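Local coordinates for protein 1-pyrroline-5-carboxylate dehydrogenase (Thermus thermophilus, PDB 1UZB) that probably catalyses the NAD-dependent oxidation of the glutamate semialdehyde formed from 1-pyrroline-5-carboxylate to glutamate, the closing step of proline breakdown, at residues A[94-99]-A[151-156]; A[143-148]-A[501-506]; A[198-203]-A[505-510]. All blocks are in the same frame, centred on the assembly; numbering follows the deposited sequence.

Interaction 1 (A[94-99]-A[151-156])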
loop_
_atom_site.group_PDB
_atom_site.type_symbol
_atom_site.label_atom_id
_atom_site.label_comp_id
_atom_site.label_asym_id
_atom_site.label_seq_id
_atom_site.Cartn_x
_atom_site.Cartn_y
_atom_site.Cartn_z
ATOM N N PRO A 94 1.063 -25.769 -7.352
ATOM C CA PRO A 94 0.808 -24.362 -7.039
ATOM C C PRO A 94 1.757 -24.032 -5.889
ATOM O O PRO A 94 2.031 -24.892 -5.046
ATOM C CB PRO A 94 -0.648 -24.368 -6.584
ATOM C CG PRO A 94 -1.247 -25.468 -7.408
ATOM C CD PRO A 94 -0.187 -26.551 -7.347
ATOM N N GLN A 95 2.262 -22.805 -5.845
ATOM C CA GLN A 95 3.184 -22.440 -4.777
ATOM C C GLN A 95 2.554 -22.653 -3.402
ATOM O O GLN A 95 3.231 -23.065 -2.460
ATOM C CB GLN A 95 3.644 -20.988 -4.927
ATOM C CG GLN A 95 4.686 -20.576 -3.889
ATOM C CD GLN A 95 5.895 -21.493 -3.891
ATOM O OE1 GLN A 95 6.599 -21.610 -4.896
ATOM N NE2 GLN A 95 6.139 -22.153 -2.766
ATOM N N GLU A 96 1.254 -22.392 -3.284
ATOM C CA GLU A 96 0.580 -22.574 -2.003
ATOM C C GLU A 96 0.703 -24.016 -1.506
ATOM O O GLU A 96 0.838 -24.263 -0.300
ATOM C CB GLU A 96 -0.898 -22.189 -2.114
ATOM C CG GLU A 96 -1.155 -20.688 -2.253
ATOM C CD GLU A 96 -0.900 -20.154 -3.652
ATOM O OE1 GLU A 96 -0.972 -18.918 -3.830
ATOM O OE2 GLU A 96 -0.640 -20.957 -4.571
ATOM N N ASP A 97 0.662 -24.959 -2.444
ATOM C CA ASP A 97 0.777 -26.383 -2.133
ATOM C C ASP A 97 2.192 -26.742 -1.682
ATOM O O ASP A 97 2.376 -27.489 -0.720
ATOM C CB ASP A 97 0.399 -27.231 -3.356
ATOM C CG ASP A 97 -1.087 -27.190 -3.674
ATOM O OD1 ASP A 97 -1.804 -26.312 -3.153
ATOM O OD2 ASP A 97 -1.537 -28.045 -4.467
ATOM N N ARG A 98 3.196 -26.216 -2.379
ATOM C CA ARG A 98 4.576 -26.501 -1.997
ATOM C C ARG A 98 4.885 -25.884 -0.637
ATOM O O ARG A 98 5.555 -26.497 0.199
ATOM C CB ARG A 98 5.555 -25.962 -3.048
ATOM C CG ARG A 98 5.541 -26.730 -4.372
ATOM C CD ARG A 98 6.746 -26.374 -5.242
ATOM N NE ARG A 98 6.695 -24.980 -5.672
ATOM C CZ ARG A 98 6.384 -24.587 -6.902
ATOM N NH1 ARG A 98 6.112 -25.477 -7.848
ATOM N NH2 ARG A 98 6.302 -23.293 -7.180
ATOM N N SER A 99 4.391 -24.672 -0.408
ATOM C CA SER A 99 4.636 -24.007 0.867
ATOM C C SER A 99 3.987 -24.757 2.028
ATOM O O SER A 99 4.583 -24.874 3.099
ATOM C CB SER A 99 4.153 -22.555 0.816
ATOM O OG SER A 99 5.012 -21.783 -0.015
ATOM N N ARG A 151 6.062 -14.960 -2.215
ATOM C CA ARG A 151 6.299 -13.621 -2.745
ATOM C C ARG A 151 6.707 -13.674 -4.218
ATOM O O ARG A 151 6.717 -12.648 -4.902
ATOM C CB ARG A 151 7.391 -12.922 -1.928
ATOM C CG ARG A 151 7.038 -12.730 -0.458
ATOM C CD ARG A 151 5.980 -11.651 -0.272
ATOM N NE ARG A 151 6.548 -10.310 -0.385
ATOM C CZ ARG A 151 7.226 -9.700 0.584
ATOM N NH1 ARG A 151 7.415 -10.307 1.749
ATOM N NH2 ARG A 151 7.728 -8.489 0.384
ATOM N N TYR A 152 7.035 -14.869 -4.702
ATOM C CA TYR A 152 7.447 -15.052 -6.092
ATOM C C TYR A 152 6.387 -15.754 -6.934
ATOM O O TYR A 152 6.638 -16.092 -8.091
ATOM C CB TYR A 152 8.735 -15.883 -6.164
ATOM C CG TYR A 152 9.949 -15.222 -5.556
ATOM C CD1 TYR A 152 10.253 -15.378 -4.207
ATOM C CD2 TYR A 152 10.789 -14.427 -6.333
ATOM C CE1 TYR A 152 11.368 -14.754 -3.642
ATOM C CE2 TYR A 152 11.905 -13.803 -5.784
ATOM C CZ TYR A 152 12.188 -13.969 -4.440
ATOM O OH TYR A 152 13.292 -13.353 -3.897
ATOM N N ARG A 153 5.204 -15.964 -6.368
ATOM C CA ARG A 153 4.153 -16.686 -7.082
ATOM C C ARG A 153 3.640 -16.043 -8.369
ATOM O O ARG A 153 3.638 -14.825 -8.524
ATOM C CB ARG A 153 2.983 -16.984 -6.135
ATOM C CG ARG A 153 2.064 -15.814 -5.836
ATOM C CD ARG A 153 1.091 -16.187 -4.723
ATOM N NE ARG A 153 -0.019 -15.247 -4.590
ATOM C CZ ARG A 153 -1.074 -15.210 -5.399
ATOM N NH1 ARG A 153 -1.169 -16.065 -6.408
ATOM N NH2 ARG A 153 -2.038 -14.322 -5.196
ATOM N N TYR A 154 3.201 -16.902 -9.284
ATOM C CA TYR A 154 2.688 -16.506 -10.594
ATOM C C TYR A 154 1.542 -15.496 -10.574
ATOM O O TYR A 154 0.532 -15.723 -9.911
ATOM C CB TYR A 154 2.228 -17.763 -11.342
ATOM C CG TYR A 154 1.553 -17.500 -12.670
ATOM C CD1 TYR A 154 0.163 -17.465 -12.777
ATOM C CD2 TYR A 154 2.309 -17.287 -13.822
ATOM C CE1 TYR A 154 -0.458 -17.226 -14.003
ATOM C CE2 TYR A 154 1.702 -17.047 -15.049
ATOM C CZ TYR A 154 0.320 -17.018 -15.134
ATOM O OH TYR A 154 -0.284 -16.793 -16.352
ATOM N N PRO A 155 1.701 -14.341 -11.250
ATOM C CA PRO A 155 2.820 -13.806 -12.044
ATOM C C PRO A 155 3.378 -12.675 -11.174
ATOM O O PRO A 155 2.731 -11.643 -11.001
ATOM C CB PRO A 155 2.128 -13.275 -13.301
ATOM C CG PRO A 155 0.680 -13.745 -13.202
ATOM C CD PRO A 155 0.438 -13.758 -11.738
ATOM N N ALA A 156 4.578 -12.859 -10.640
ATOM C CA ALA A 156 5.148 -11.880 -9.717
ATOM C C ALA A 156 5.924 -10.670 -10.225
ATOM O O ALA A 156 6.232 -9.778 -9.438
ATOM C CB ALA A 156 6.006 -12.618 -8.695
#

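Interaction 2 (A[143-148]-A[501-506])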
loop_
_atom_site.group_PDB
_atom_site.type_symbol
_atom_site.label_atom_id
_atom_site.label_comp_id
_atom_site.label_asym_id
_atom_site.label_seq_id
_atom_site.Cartn_x
_atom_site.Cartn_y
_atom_site.Cartn_z
ATOM N N GLU A 143 10.237 -22.488 7.888
ATOM C CA GLU A 143 9.141 -21.546 8.097
ATOM C C GLU A 143 9.314 -20.277 7.265
ATOM O O GLU A 143 8.355 -19.772 6.674
ATOM C CB GLU A 143 9.050 -21.160 9.578
ATOM C CG GLU A 143 8.664 -22.283 10.531
ATOM C CD GLU A 143 7.179 -22.603 10.510
ATOM O OE1 GLU A 143 6.402 -21.826 9.922
ATOM O OE2 GLU A 143 6.784 -23.632 11.097
ATOM N N TYR A 144 10.542 -19.769 7.214
ATOM C CA TYR A 144 10.832 -18.553 6.468
ATOM C C TYR A 144 10.696 -18.753 4.963
ATOM O O TYR A 144 9.977 -18.005 4.299
ATOM C CB TYR A 144 12.243 -18.051 6.795
ATOM C CG TYR A 144 12.542 -16.691 6.205
ATOM C CD1 TYR A 144 12.214 -15.517 6.890
ATOM C CD2 TYR A 144 13.113 -16.576 4.940
ATOM C CE1 TYR A 144 12.451 -14.263 6.322
ATOM C CE2 TYR A 144 13.348 -15.336 4.366
ATOM C CZ TYR A 144 13.017 -14.186 5.059
ATOM O OH TYR A 144 13.260 -12.962 4.481
ATOM N N TYR A 145 11.379 -19.756 4.420
ATOM C CA TYR A 145 11.315 -20.005 2.983
ATOM C C TYR A 145 9.908 -20.378 2.505
ATOM O O TYR A 145 9.537 -20.057 1.377
ATOM C CB TYR A 145 12.337 -21.078 2.585
ATOM C CG TYR A 145 13.787 -20.646 2.751
ATOM C CD1 TYR A 145 14.779 -21.581 3.038
ATOM C CD2 TYR A 145 14.163 -19.304 2.627
ATOM C CE1 TYR A 145 16.108 -21.200 3.205
ATOM C CE2 TYR A 145 15.497 -18.905 2.795
ATOM C CZ TYR A 145 16.460 -19.858 3.085
ATOM O OH TYR A 145 17.769 -19.477 3.288
ATOM N N ALA A 146 9.115 -21.038 3.348
ATOM C CA ALA A 146 7.751 -21.390 2.954
ATOM C C ALA A 146 6.968 -20.110 2.656
ATOM O O ALA A 146 6.196 -20.047 1.701
ATOM C CB ALA A 146 7.063 -22.167 4.062
ATOM N N ARG A 147 7.167 -19.098 3.495
ATOM C CA ARG A 147 6.492 -17.815 3.342
ATOM C C ARG A 147 7.116 -16.971 2.234
ATOM O O ARG A 147 6.412 -16.382 1.419
ATOM C CB ARG A 147 6.537 -17.041 4.664
ATOM C CG ARG A 147 5.702 -17.664 5.784
ATOM C CD ARG A 147 5.997 -16.989 7.121
ATOM N NE ARG A 147 5.108 -17.411 8.205
ATOM C CZ ARG A 147 5.153 -18.591 8.815
ATOM N NH1 ARG A 147 4.297 -18.866 9.789
ATOM N NH2 ARG A 147 6.053 -19.495 8.462
ATOM N N ALA A 148 8.441 -16.918 2.205
ATOM C CA ALA A 148 9.134 -16.122 1.205
ATOM C C ALA A 148 8.829 -16.576 -0.218
ATOM O O ALA A 148 8.727 -15.752 -1.132
ATOM C CB ALA A 148 10.636 -16.161 1.460
ATOM N N ASP A 501 15.816 -12.580 -0.856
ATOM C CA ASP A 501 16.693 -12.678 -2.019
ATOM C C ASP A 501 17.247 -14.071 -2.282
ATOM O O ASP A 501 17.604 -14.392 -3.411
ATOM C CB ASP A 501 17.876 -11.710 -1.884
ATOM C CG ASP A 501 17.500 -10.272 -2.177
ATOM O OD1 ASP A 501 16.308 -9.997 -2.440
ATOM O OD2 ASP A 501 18.410 -9.415 -2.146
ATOM N N TYR A 502 17.326 -14.900 -1.248
ATOM C CA TYR A 502 17.878 -16.237 -1.422
ATOM C C TYR A 502 17.136 -17.054 -2.472
ATOM O O TYR A 502 17.755 -17.693 -3.319
ATOM C CB TYR A 502 17.857 -16.992 -0.092
ATOM C CG TYR A 502 18.672 -18.270 -0.077
ATOM C CD1 TYR A 502 20.060 -18.235 -0.213
ATOM C CD2 TYR A 502 18.066 -19.503 0.160
ATOM C CE1 TYR A 502 20.827 -19.390 -0.100
ATOM C CE2 TYR A 502 18.824 -20.669 0.278
ATOM C CZ TYR A 502 20.203 -20.601 0.153
ATOM O OH TYR A 502 20.964 -21.736 0.326
ATOM N N LEU A 503 15.807 -17.024 -2.432
ATOM C CA LEU A 503 15.026 -17.816 -3.373
ATOM C C LEU A 503 15.142 -17.385 -4.834
ATOM O O LEU A 503 14.995 -18.208 -5.737
ATOM C CB LEU A 503 13.556 -17.847 -2.938
ATOM C CG LEU A 503 13.321 -18.336 -1.501
ATOM C CD1 LEU A 503 11.828 -18.428 -1.233
ATOM C CD2 LEU A 503 13.983 -19.694 -1.290
ATOM N N ARG A 504 15.415 -16.106 -5.070
ATOM C CA ARG A 504 15.554 -15.604 -6.436
ATOM C C ARG A 504 16.697 -16.314 -7.167
ATOM O O ARG A 504 16.687 -16.436 -8.394
ATOM C CB ARG A 504 15.826 -14.096 -6.416
ATOM C CG ARG A 504 16.009 -13.470 -7.797
ATOM C CD ARG A 504 14.722 -13.537 -8.593
ATOM N NE ARG A 504 14.859 -12.997 -9.943
ATOM C CZ ARG A 504 15.416 -13.645 -10.961
ATOM N NH1 ARG A 504 15.485 -13.061 -12.149
ATOM N NH2 ARG A 504 15.899 -14.874 -10.801
ATOM N N LEU A 505 17.683 -16.770 -6.399
ATOM C CA LEU A 505 18.841 -17.461 -6.953
ATOM C C LEU A 505 18.483 -18.788 -7.612
ATOM O O LEU A 505 19.226 -19.296 -8.457
ATOM C CB LEU A 505 19.859 -17.723 -5.844
ATOM C CG LEU A 505 20.403 -16.498 -5.108
ATOM C CD1 LEU A 505 21.239 -16.960 -3.929
ATOM C CD2 LEU A 505 21.219 -15.638 -6.054
ATOM N N PHE A 506 17.338 -19.346 -7.238
ATOM C CA PHE A 506 16.918 -20.636 -7.767
ATOM C C PHE A 506 15.753 -20.536 -8.745
ATOM O O PHE A 506 15.020 -21.505 -8.965
ATOM C CB PHE A 506 16.575 -21.561 -6.597
ATOM C CG PHE A 506 17.695 -21.675 -5.600
ATOM C CD1 PHE A 506 17.763 -20.824 -4.501
ATOM C CD2 PHE A 506 18.729 -22.579 -5.805
ATOM C CE1 PHE A 506 18.847 -20.872 -3.625
ATOM C CE2 PHE A 506 19.815 -22.635 -4.938
ATOM C CZ PHE A 506 19.874 -21.779 -3.846
#

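Interaction 3 (A[198-203]-A[505-510])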
loop_
_atom_site.group_PDB
_atom_site.type_symbol
_atom_site.label_atom_id
_atom_site.label_comp_id
_atom_site.label_asym_id
_atom_site.label_seq_id
_atom_site.Cartn_x
_atom_site.Cartn_y
_atom_site.Cartn_z
ATOM N N VAL A 198 13.940 -26.166 -3.222
ATOM C CA VAL A 198 12.760 -27.013 -3.353
ATOM C C VAL A 198 11.448 -26.246 -3.195
ATOM O O VAL A 198 10.473 -26.527 -3.887
ATOM C CB VAL A 198 12.812 -28.170 -2.321
ATOM C CG1 VAL A 198 11.461 -28.866 -2.215
ATOM C CG2 VAL A 198 13.885 -29.168 -2.733
ATOM N N ALA A 199 11.430 -25.270 -2.295
ATOM C CA ALA A 199 10.223 -24.489 -2.046
ATOM C C ALA A 199 9.641 -23.861 -3.306
ATOM O O ALA A 199 8.420 -23.835 -3.490
ATOM C CB ALA A 199 10.512 -23.403 -1.017
ATOM N N VAL A 200 10.511 -23.363 -4.177
ATOM C CA VAL A 200 10.053 -22.713 -5.393
ATOM C C VAL A 200 9.956 -23.613 -6.621
ATOM O O VAL A 200 9.775 -23.122 -7.737
ATOM C CB VAL A 200 10.924 -21.476 -5.726
ATOM C CG1 VAL A 200 10.766 -20.428 -4.632
ATOM C CG2 VAL A 200 12.383 -21.881 -5.884
ATOM N N GLY A 201 10.088 -24.925 -6.431
ATOM C CA GLY A 201 9.926 -25.825 -7.560
ATOM C C GLY A 201 11.103 -26.614 -8.090
ATOM O O GLY A 201 10.949 -27.350 -9.061
ATOM N N ASN A 202 12.277 -26.466 -7.488
ATOM C CA ASN A 202 13.440 -27.224 -7.937
ATOM C C ASN A 202 13.454 -28.562 -7.209
ATOM O O ASN A 202 12.690 -28.776 -6.262
ATOM C CB ASN A 202 14.729 -26.472 -7.599
ATOM C CG ASN A 202 14.838 -25.143 -8.308
ATOM O OD1 ASN A 202 15.165 -25.082 -9.493
ATOM N ND2 ASN A 202 14.557 -24.064 -7.586
ATOM N N THR A 203 14.313 -29.471 -7.662
ATOM C CA THR A 203 14.470 -30.758 -6.999
ATOM C C THR A 203 15.945 -30.835 -6.620
ATOM O O THR A 203 16.799 -30.221 -7.272
ATOM C CB THR A 203 14.036 -31.940 -7.885
ATOM O OG1 THR A 203 14.805 -31.954 -9.091
ATOM C CG2 THR A 203 12.551 -31.822 -8.213
ATOM N N LEU A 505 17.683 -16.770 -6.399
ATOM C CA LEU A 505 18.841 -17.461 -6.953
ATOM C C LEU A 505 18.483 -18.788 -7.612
ATOM O O LEU A 505 19.226 -19.296 -8.457
ATOM C CB LEU A 505 19.859 -17.723 -5.844
ATOM C CG LEU A 505 20.403 -16.498 -5.108
ATOM C CD1 LEU A 505 21.239 -16.960 -3.929
ATOM C CD2 LEU A 505 21.219 -15.638 -6.054
ATOM N N PHE A 506 17.338 -19.346 -7.238
ATOM C CA PHE A 506 16.918 -20.636 -7.767
ATOM C C PHE A 506 15.753 -20.536 -8.745
ATOM O O PHE A 506 15.020 -21.505 -8.965
ATOM C CB PHE A 506 16.575 -21.561 -6.597
ATOM C CG PHE A 506 17.695 -21.675 -5.600
ATOM C CD1 PHE A 506 17.763 -20.824 -4.501
ATOM C CD2 PHE A 506 18.729 -22.579 -5.805
ATOM C CE1 PHE A 506 18.847 -20.872 -3.625
ATOM C CE2 PHE A 506 19.815 -22.635 -4.938
ATOM C CZ PHE A 506 19.874 -21.779 -3.846
ATOM N N LEU A 507 15.614 -19.362 -9.355
ATOM C CA LEU A 507 14.551 -19.090 -10.313
ATOM C C LEU A 507 15.081 -18.364 -11.542
ATOM O O LEU A 507 16.110 -17.687 -11.483
ATOM C CB LEU A 507 13.490 -18.188 -9.674
ATOM C CG LEU A 507 12.718 -18.727 -8.473
ATOM C CD1 LEU A 507 12.001 -17.584 -7.769
ATOM C CD2 LEU A 507 11.729 -19.787 -8.938
ATOM N N GLU A 508 14.376 -18.525 -12.655
ATOM C CA GLU A 508 14.701 -17.805 -13.875
ATOM C C GLU A 508 13.385 -17.149 -14.296
ATOM O O GLU A 508 12.311 -17.565 -13.847
ATOM C CB GLU A 508 15.298 -18.726 -14.958
ATOM C CG GLU A 508 14.549 -19.995 -15.317
ATOM C CD GLU A 508 15.392 -20.905 -16.207
ATOM O OE1 GLU A 508 16.490 -20.477 -16.625
ATOM O OE2 GLU A 508 14.963 -22.043 -16.493
ATOM N N MET A 509 13.459 -16.112 -15.124
ATOM C CA MET A 509 12.262 -15.380 -15.527
ATOM C C MET A 509 11.865 -15.546 -16.983
ATOM O O MET A 509 12.714 -15.573 -17.874
ATOM C CB MET A 509 12.456 -13.887 -15.243
ATOM C CG MET A 509 11.179 -13.060 -15.368
ATOM S SD MET A 509 11.456 -11.276 -15.552
ATOM C CE MET A 509 12.304 -10.883 -14.034
ATOM N N LYS A 510 10.556 -15.636 -17.210
ATOM C CA LYS A 510 10.002 -15.751 -18.552
ATOM C C LYS A 510 9.060 -14.563 -18.772
ATOM O O LYS A 510 8.330 -14.169 -17.861
ATOM C CB LYS A 510 9.226 -17.064 -18.703
ATOM C CG LYS A 510 8.723 -17.335 -20.119
ATOM C CD LYS A 510 8.100 -18.720 -20.228
ATOM C CE LYS A 510 7.710 -19.027 -21.662
ATOM N NZ LYS A 510 7.111 -20.381 -21.791
#

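Interaction 1 (A[94-99]-A[151-156])
Arg153 reaches from the loop that follows helix 128-149 to the first turn of helix 95-111, where it meets Glu96 and, nearer its root, Gln95. The carboxylate and the guanidinium do not face each other squarely: their planes stand 67° apart, and Glu96 OE1 lies 3.9 Å from Arg153 NH1, well out of the guanidinium plane. No N-H points at the oxygen, which leaves a long salt bridge carried by charge alone. The closest approach is to the aliphatic part of the chain, with Glu96 OE1 3.5 Å from Arg153 CD. Arg153 starts with CG lodged between its backbone N and carbonyl carbon (chi1 77°) and then runs extended to NE, while the Glu96 chain bends at chi2 (78°) to bring the carboxylate over. Closer to the backbones, Gln95 CB touches Arg153 CB at 4.2 Å. The amide of Gln95 is engaged elsewhere: OE1 accepts a nearly straight 2.9 Å bond from Arg98 NH2, and NE2 bonds Ser99 OG at 3.0 Å as well as Ala199 O. A second subunit closes round the same place, its Tyr154 packing on Arg153 and its Glu168 on Glu96. With an alanine here instead of Arg153, the Glu96 carboxylate would probably be left near Glu168 of the second subunit without this positive charge and without the CD methylene against it. Loop and helix start are thus joined by apolar touching and a long, undirected attraction between charges, at a place where another subunit packs.

Interaction 2 (A[143-148]-A[501-506])
With CG anti to the carbonyl carbon in Tyr145 (chi1 -67°) and anti to the backbone N in Tyr502 (chi1 -167°), the two phenol rings are brought from their separate helices into near-parallel but displaced layers. Their planes are only 14° apart, but the rings are slid so far, with centroids separated by 5.2 Å, that they barely overlap. The hydroxyl end of Tyr145 comes obliquely onto the CD2 side of the Tyr502 ring: Tyr145 OH lies 3.1 Å from Tyr502 CD2, and Tyr145 CZ 3.4 Å from the same carbon. The hydroxyls find their polar partners elsewhere, Tyr145 OH with Gly498 N and Tyr502 OH with Asn257 ND2. Leu503 divides its methyls between the Tyr145 ring and Ala148, CD2 sitting 3.9 Å from Tyr145 CD2 and CD1 3.7 Å from Ala148 CB. Ala148, small and turned toward the partner, lets this leucine come close to the helix backbone. The contact thereby packs the last turns of helix 128-149 on the short helix 500-504, with Val195 and Met193 of helix 188-199 touching Tyr145 and Tyr502, and strand 507-515 following directly.

Interaction 3 (A[198-203]-A[505-510])
Val200, Phe506 and Leu507 give up the most surface here, and Asn202 adds the one hydrogen bond that joins the two segments. Val200 follows the end of helix 188-199 and turns its side chain toward the start of strand 507-515. Leu507 answers with one branch: CD2 comes to 3.7 Å from Val200 CB and 3.8 Å from Val200 CG2, the two side chains meeting at a slant. Val200 CG2 also lies 4.3 Å from Phe506 CB. Phe506 contributes CB and its carbonyl; in the conformer described, its ring packs on Tyr286 outside the contact.

That carbonyl is the polar centre of the site. Asn202 ND2 donates to Phe506 O at 2.9 Å in a nearly straight bond (169°), arriving in the carbonyl plane on a lone pair, while the oxygen lies only 5° out of the amide plane. The side-chain torsion of Asn202, with CG anti to its carbonyl carbon (chi1 -63°), turns the amide to the Phe506 carbonyl. The same ND2 also bonds Pro197 O and OD1 takes Gly175 N of strand 165-180, so both ends of the amide are held and its rotation is fixed. Just before it, Gly201 has positive phi and is the C' residue of a Schellman motif that ends the helix, with Gly201 N bonded to Val198 O and Asn202 N to Pro197 O; a CB at these backbone angles would collide with the carbonyl oxygen of Val200, which calls for glycine.

Strand 165-180 pairs in parallel with strand 203-207 and antiparallel with strand 507-515. The buried Asn202 amide therefore satisfies a carbonyl just ahead of strand 507-515 and ties it to the helix end and strand 165-180, while the aliphatic pair alongside supplies an apolar flank.

All three contacts are buried, yet they differ in depth: interaction 2 is centred about 16 Å from the centre of the chain, interaction 3 about 21 Å and interaction 1, with its partly exposed Arg153, about 26 Å. All three lie near the third subunit, and interaction 1 also meets the second. Interactions 2 and 3 share Leu505 and Phe506, on one continuous passage from helix 500-504 into strand 507-515. Ala199 O, bonded by Gln95 NE2 and Arg98 NE, connects interactions 1 and 3, while Ser99 OG and Ala146 O connect 1 and 2. The chemistry changes accordingly: aromatic and aliphatic packing innermost, a straight amide-to-carbonyl hydrogen bond beside aliphatic packing between, and loosely aligned charge outermost.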